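Local coordinates for phosphatidylinositol-specific phospholipase C (Listeria monocytogenes, PDB 2PLC), which belongs to the phosphatidylinositol-specific phospholipase C family and has a single chain folded as a TIM-type barrel of strands and helices, at residues E238-L252 / K262-F274. Sequence-based numbering, arbitrary orientation.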
loop_
_atom_site.group_PDB
_atom_site.type_symbol
_atom_site.label_atom_id
_atom_site.label_comp_id
_atom_site.label_asym_id
_atom_site.label_seq_id
_atom_site.Cartn_x
_atom_site.Cartn_y
_atom_site.Cartn_z
ATOM N N GLU A 238 -15.749 6.298 4.652
ATOM C CA GLU A 238 -15.791 5.874 6.044
ATOM C C GLU A 238 -17.202 5.454 6.469
ATOM O O GLU A 238 -17.373 4.446 7.157
ATOM C CB GLU A 238 -15.291 6.993 6.946
ATOM C CG GLU A 238 -15.136 6.588 8.397
ATOM C CD GLU A 238 -14.664 7.729 9.278
ATOM O OE1 GLU A 238 -14.178 8.757 8.750
ATOM O OE2 GLU A 238 -14.782 7.592 10.511
ATOM N N GLN A 239 -18.204 6.227 6.052
ATOM C CA GLN A 239 -19.601 5.935 6.375
ATOM C C GLN A 239 -20.086 4.682 5.665
ATOM O O GLN A 239 -20.906 3.933 6.195
ATOM C CB GLN A 239 -20.491 7.101 5.982
ATOM C CG GLN A 239 -20.384 8.286 6.904
ATOM C CD GLN A 239 -21.111 9.490 6.358
ATOM O OE1 GLN A 239 -22.157 9.361 5.717
ATOM N NE2 GLN A 239 -20.553 10.675 6.591
ATOM N N PHE A 240 -19.586 4.477 4.451
ATOM C CA PHE A 240 -19.941 3.318 3.652
ATOM C C PHE A 240 -19.430 2.045 4.326
ATOM O O PHE A 240 -20.144 1.045 4.389
ATOM C CB PHE A 240 -19.343 3.455 2.258
ATOM C CG PHE A 240 -19.557 2.258 1.391
ATOM C CD1 PHE A 240 -20.827 1.937 0.929
ATOM C CD2 PHE A 240 -18.483 1.452 1.024
ATOM C CE1 PHE A 240 -21.026 0.833 0.111
ATOM C CE2 PHE A 240 -18.672 0.342 0.206
ATOM C CZ PHE A 240 -19.947 0.032 -0.253
ATOM N N VAL A 241 -18.201 2.105 4.840
ATOM C CA VAL A 241 -17.576 0.977 5.521
ATOM C C VAL A 241 -18.302 0.688 6.834
ATOM O O VAL A 241 -18.498 -0.468 7.198
ATOM C CB VAL A 241 -16.083 1.248 5.794
ATOM C CG1 VAL A 241 -15.450 0.065 6.506
ATOM C CG2 VAL A 241 -15.357 1.523 4.484
ATOM N N LEU A 242 -18.722 1.742 7.529
ATOM C CA LEU A 242 -19.447 1.597 8.793
ATOM C C LEU A 242 -20.780 0.871 8.588
ATOM O O LEU A 242 -21.172 0.028 9.397
ATOM C CB LEU A 242 -19.675 2.975 9.422
ATOM C CG LEU A 242 -18.788 3.368 10.608
ATOM C CD1 LEU A 242 -17.456 2.652 10.543
ATOM C CD2 LEU A 242 -18.604 4.877 10.647
ATOM N N ASN A 243 -21.455 1.187 7.487
ATOM C CA ASN A 243 -22.730 0.566 7.142
ATOM C C ASN A 243 -22.543 -0.927 6.862
ATOM O O ASN A 243 -23.260 -1.765 7.406
ATOM C CB ASN A 243 -23.318 1.249 5.902
ATOM C CG ASN A 243 -24.667 0.679 5.502
ATOM O OD1 ASN A 243 -24.955 0.511 4.314
ATOM N ND2 ASN A 243 -25.502 0.377 6.494
ATOM N N LEU A 244 -21.580 -1.235 5.998
ATOM C CA LEU A 244 -21.256 -2.605 5.610
ATOM C C LEU A 244 -20.839 -3.471 6.796
ATOM O O LEU A 244 -20.991 -4.688 6.763
ATOM C CB LEU A 244 -20.156 -2.597 4.551
ATOM C CG LEU A 244 -20.569 -2.910 3.112
ATOM C CD1 LEU A 244 -21.859 -2.198 2.726
ATOM C CD2 LEU A 244 -19.435 -2.529 2.186
ATOM N N THR A 245 -20.295 -2.842 7.833
ATOM C CA THR A 245 -19.887 -3.566 9.033
ATOM C C THR A 245 -21.151 -3.974 9.801
ATOM O O THR A 245 -21.222 -5.073 10.360
ATOM C CB THR A 245 -18.963 -2.702 9.925
ATOM O OG1 THR A 245 -17.775 -2.364 9.196
ATOM C CG2 THR A 245 -18.572 -3.452 11.200
ATOM N N SER A 246 -22.154 -3.093 9.797
ATOM C CA SER A 246 -23.434 -3.348 10.462
ATOM C C SER A 246 -24.136 -4.502 9.758
ATOM O O SER A 246 -24.801 -5.320 10.390
ATOM C CB SER A 246 -24.336 -2.110 10.397
ATOM O OG SER A 246 -23.766 -1.015 11.088
ATOM N N GLU A 247 -23.979 -4.548 8.439
ATOM C CA GLU A 247 -24.577 -5.587 7.613
ATOM C C GLU A 247 -23.757 -6.871 7.640
ATOM O O GLU A 247 -24.040 -7.807 6.886
ATOM C CB GLU A 247 -24.721 -5.100 6.167
ATOM C CG GLU A 247 -25.697 -3.954 5.992
ATOM C CD GLU A 247 -27.084 -4.292 6.506
ATOM O OE1 GLU A 247 -27.766 -5.142 5.891
ATOM O OE2 GLU A 247 -27.485 -3.709 7.535
ATOM N N LYS A 248 -22.745 -6.909 8.505
ATOM C CA LYS A 248 -21.873 -8.078 8.638
ATOM C C LYS A 248 -21.066 -8.383 7.368
ATOM O O LYS A 248 -20.777 -9.541 7.070
ATOM C CB LYS A 248 -22.689 -9.317 9.044
ATOM C CG LYS A 248 -22.653 -9.672 10.524
ATOM C CD LYS A 248 -23.391 -8.671 11.387
ATOM C CE LYS A 248 -23.484 -9.169 12.824
ATOM N NZ LYS A 248 -24.257 -8.243 13.700
ATOM N N VAL A 249 -20.698 -7.340 6.628
ATOM C CA VAL A 249 -19.922 -7.502 5.403
ATOM C C VAL A 249 -18.456 -7.131 5.631
ATOM O O VAL A 249 -18.137 -5.966 5.883
ATOM C CB VAL A 249 -20.496 -6.647 4.262
ATOM C CG1 VAL A 249 -19.757 -6.939 2.967
ATOM C CG2 VAL A 249 -21.981 -6.922 4.101
ATOM N N ARG A 250 -17.577 -8.131 5.541
ATOM C CA ARG A 250 -16.137 -7.957 5.743
ATOM C C ARG A 250 -15.310 -8.207 4.479
ATOM O O ARG A 250 -15.847 -8.547 3.422
ATOM C CB ARG A 250 -15.631 -8.910 6.830
ATOM C CG ARG A 250 -16.126 -8.647 8.236
ATOM C CD ARG A 250 -17.474 -9.272 8.494
ATOM N NE ARG A 250 -17.594 -9.720 9.879
ATOM C CZ ARG A 250 -18.213 -9.048 10.845
ATOM N NH1 ARG A 250 -18.784 -7.876 10.595
ATOM N NH2 ARG A 250 -18.259 -9.550 12.071
ATOM N N GLY A 251 -13.991 -8.052 4.617
ATOM C CA GLY A 251 -13.065 -8.289 3.516
ATOM C C GLY A 251 -13.194 -7.374 2.316
ATOM O O GLY A 251 -13.243 -7.837 1.180
ATOM N N LEU A 252 -13.160 -6.071 2.573
ATOM C CA LEU A 252 -13.302 -5.064 1.530
ATOM C C LEU A 252 -12.033 -4.801 0.723
ATOM O O LEU A 252 -12.041 -3.994 -0.202
ATOM C CB LEU A 252 -13.805 -3.763 2.150
ATOM C CG LEU A 252 -15.052 -3.875 3.032
ATOM C CD1 LEU A 252 -15.414 -2.508 3.575
ATOM C CD2 LEU A 252 -16.214 -4.473 2.252
ATOM N N LYS A 262 -6.858 9.443 11.619
ATOM C CA LYS A 262 -6.739 8.355 12.594
ATOM C C LYS A 262 -8.064 7.612 12.763
ATOM O O LYS A 262 -8.087 6.389 12.892
ATOM C CB LYS A 262 -6.326 8.917 13.957
ATOM C CG LYS A 262 -5.047 9.740 13.982
ATOM C CD LYS A 262 -3.818 8.880 14.211
ATOM C CE LYS A 262 -2.610 9.730 14.595
ATOM N NZ LYS A 262 -2.801 10.412 15.909
ATOM N N GLN A 263 -9.153 8.378 12.766
ATOM C CA GLN A 263 -10.522 7.873 12.923
ATOM C C GLN A 263 -10.916 6.929 11.789
ATOM O O GLN A 263 -11.425 5.828 12.020
ATOM C CB GLN A 263 -11.491 9.063 12.946
ATOM C CG GLN A 263 -12.963 8.713 13.089
ATOM C CD GLN A 263 -13.388 8.554 14.533
ATOM O OE1 GLN A 263 -12.937 7.639 15.229
ATOM N NE2 GLN A 263 -14.259 9.449 14.996
ATOM N N THR A 264 -10.686 7.389 10.561
ATOM C CA THR A 264 -11.007 6.628 9.363
ATOM C C THR A 264 -10.229 5.317 9.319
ATOM O O THR A 264 -10.774 4.279 8.951
ATOM C CB THR A 264 -10.689 7.438 8.089
ATOM O OG1 THR A 264 -11.227 8.759 8.215
ATOM C CG2 THR A 264 -11.300 6.774 6.869
ATOM N N ILE A 265 -8.954 5.374 9.689
ATOM C CA ILE A 265 -8.096 4.196 9.693
ATOM C C ILE A 265 -8.620 3.149 10.679
ATOM O O ILE A 265 -8.684 1.960 10.356
ATOM C CB ILE A 265 -6.636 4.577 10.034
ATOM C CG1 ILE A 265 -6.092 5.542 8.976
ATOM C CG2 ILE A 265 -5.761 3.327 10.108
ATOM C CD1 ILE A 265 -4.782 6.218 9.359
ATOM N N LYS A 266 -9.028 3.599 11.864
ATOM C CA LYS A 266 -9.554 2.699 12.887
ATOM C C LYS A 266 -10.836 2.006 12.444
ATOM O O LYS A 266 -11.009 0.809 12.658
ATOM C CB LYS A 266 -9.828 3.453 14.195
ATOM C CG LYS A 266 -8.606 3.714 15.058
ATOM C CD LYS A 266 -9.017 4.305 16.400
ATOM C CE LYS A 266 -7.821 4.554 17.305
ATOM N NZ LYS A 266 -8.233 5.124 18.623
ATOM N N ASN A 267 -11.740 2.768 11.837
ATOM C CA ASN A 267 -13.008 2.216 11.381
ATOM C C ASN A 267 -12.859 1.193 10.268
ATOM O O ASN A 267 -13.667 0.271 10.161
ATOM C CB ASN A 267 -13.969 3.338 10.986
ATOM C CG ASN A 267 -14.531 4.059 12.193
ATOM O OD1 ASN A 267 -14.485 3.541 13.305
ATOM N ND2 ASN A 267 -15.071 5.250 11.981
ATOM N N ILE A 268 -11.827 1.346 9.444
ATOM C CA ILE A 268 -11.584 0.391 8.368
ATOM C C ILE A 268 -11.061 -0.900 9.003
ATOM O O ILE A 268 -11.435 -2.000 8.593
ATOM C CB ILE A 268 -10.575 0.936 7.332
ATOM C CG1 ILE A 268 -11.182 2.131 6.602
ATOM C CG2 ILE A 268 -10.196 -0.148 6.331
ATOM C CD1 ILE A 268 -10.254 2.770 5.594
ATOM N N ILE A 269 -10.227 -0.752 10.031
ATOM C CA ILE A 269 -9.673 -1.899 10.755
ATOM C C ILE A 269 -10.806 -2.661 11.457
ATOM O O ILE A 269 -10.846 -3.897 11.423
ATOM C CB ILE A 269 -8.638 -1.451 11.819
ATOM C CG1 ILE A 269 -7.384 -0.896 11.142
ATOM C CG2 ILE A 269 -8.275 -2.615 12.742
ATOM C CD1 ILE A 269 -6.409 -0.242 12.111
ATOM N N LYS A 270 -11.729 -1.918 12.073
ATOM C CA LYS A 270 -12.858 -2.509 12.786
ATOM C C LYS A 270 -13.764 -3.361 11.898
ATOM O O LYS A 270 -14.543 -4.170 12.404
ATOM C CB LYS A 270 -13.686 -1.437 13.495
ATOM C CG LYS A 270 -13.032 -0.866 14.737
ATOM C CD LYS A 270 -14.027 -0.013 15.514
ATOM C CE LYS A 270 -13.441 0.492 16.825
ATOM N NZ LYS A 270 -14.469 1.146 17.688
ATOM N N ASN A 271 -13.663 -3.186 10.581
ATOM C CA ASN A 271 -14.473 -3.977 9.658
ATOM C C ASN A 271 -14.115 -5.461 9.713
ATOM O O ASN A 271 -14.949 -6.304 9.402
ATOM C CB ASN A 271 -14.342 -3.465 8.220
ATOM C CG ASN A 271 -15.222 -4.233 7.250
ATOM O OD1 ASN A 271 -14.736 -5.035 6.462
ATOM N ND2 ASN A 271 -16.530 -4.000 7.316
ATOM N N ASN A 272 -12.880 -5.783 10.092
ATOM C CA ASN A 272 -12.445 -7.178 10.189
ATOM C C ASN A 272 -13.019 -7.811 11.455
ATOM O O ASN A 272 -13.235 -7.117 12.450
ATOM C CB ASN A 272 -10.920 -7.263 10.236
ATOM C CG ASN A 272 -10.260 -6.550 9.082
ATOM O OD1 ASN A 272 -10.275 -7.031 7.952
ATOM N ND2 ASN A 272 -9.663 -5.396 9.364
ATOM N N LYS A 273 -13.256 -9.122 11.425
ATOM C CA LYS A 273 -13.805 -9.812 12.592
ATOM C C LYS A 273 -12.715 -10.336 13.525
ATOM O O LYS A 273 -11.845 -11.112 13.117
ATOM C CB LYS A 273 -14.735 -10.964 12.182
ATOM C CG LYS A 273 -15.731 -11.351 13.281
ATOM C CD LYS A 273 -15.715 -12.842 13.627
ATOM C CE LYS A 273 -16.425 -13.700 12.579
ATOM N NZ LYS A 273 -15.702 -13.768 11.274
ATOM N N PHE A 274 -12.777 -9.894 14.779
ATOM C CA PHE A 274 -11.825 -10.293 15.813
ATOM C C PHE A 274 -12.523 -11.199 16.836
ATOM O O PHE A 274 -12.000 -12.305 17.100
ATOM C CB PHE A 274 -11.264 -9.055 16.531
ATOM C CG PHE A 274 -10.519 -8.099 15.629
ATOM C CD1 PHE A 274 -11.204 -7.143 14.886
ATOM C CD2 PHE A 274 -9.131 -8.139 15.545
ATOM C CE1 PHE A 274 -10.519 -6.244 14.077
ATOM C CE2 PHE A 274 -8.436 -7.241 14.737
ATOM C CZ PHE A 274 -9.132 -6.294 14.003
HETATM O O HOH W 1 -16.146 -0.696 10.769
HETATM O O HOH W 2 -12.486 -8.919 7.108
#
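Asn271, near the C-terminus of the chain, reaches across to the end of helix 226-246 and the loop after it. Asn271 CB lies 4.1 Å from Val241 CG1. With CG anti to the backbone N (chi1 -178°), the amide is carried toward Thr245 OG1 and Val249 O. ND2 donates twice, both times close to its own amide plane. One bond runs 2.8 Å from Asn271 ND2 to Thr245 OG1 and is nearly straight at 169°. The other runs 2.9 Å from Asn271 ND2 to Val249 O. OD1 accepts from Ser20 OG and packs against Leu252 CG. Thr245 OG1 in turn donates to Val241 O, and a water links it to Asn267 O.

Farther back along the helices, Glu238 spreads its carboxylate over two residues. Thr264 OG1 donates to Glu238 OE1 from above the carboxylate plane, at 3.0 Å. Asn267 ND2 gives OE2 a weak bond. Leu242 CD1 packs on Asn267 CB at 3.6 Å.

Helix segments 238-246 and 262-269 run in the same general direction, 25° apart. They precede and follow strand 253-257, and Val241 and Ile268 both touch its Leu255. Both amide protons of buried Asn271 are used, which fixes its rotation and ties the chain terminus to the helix end.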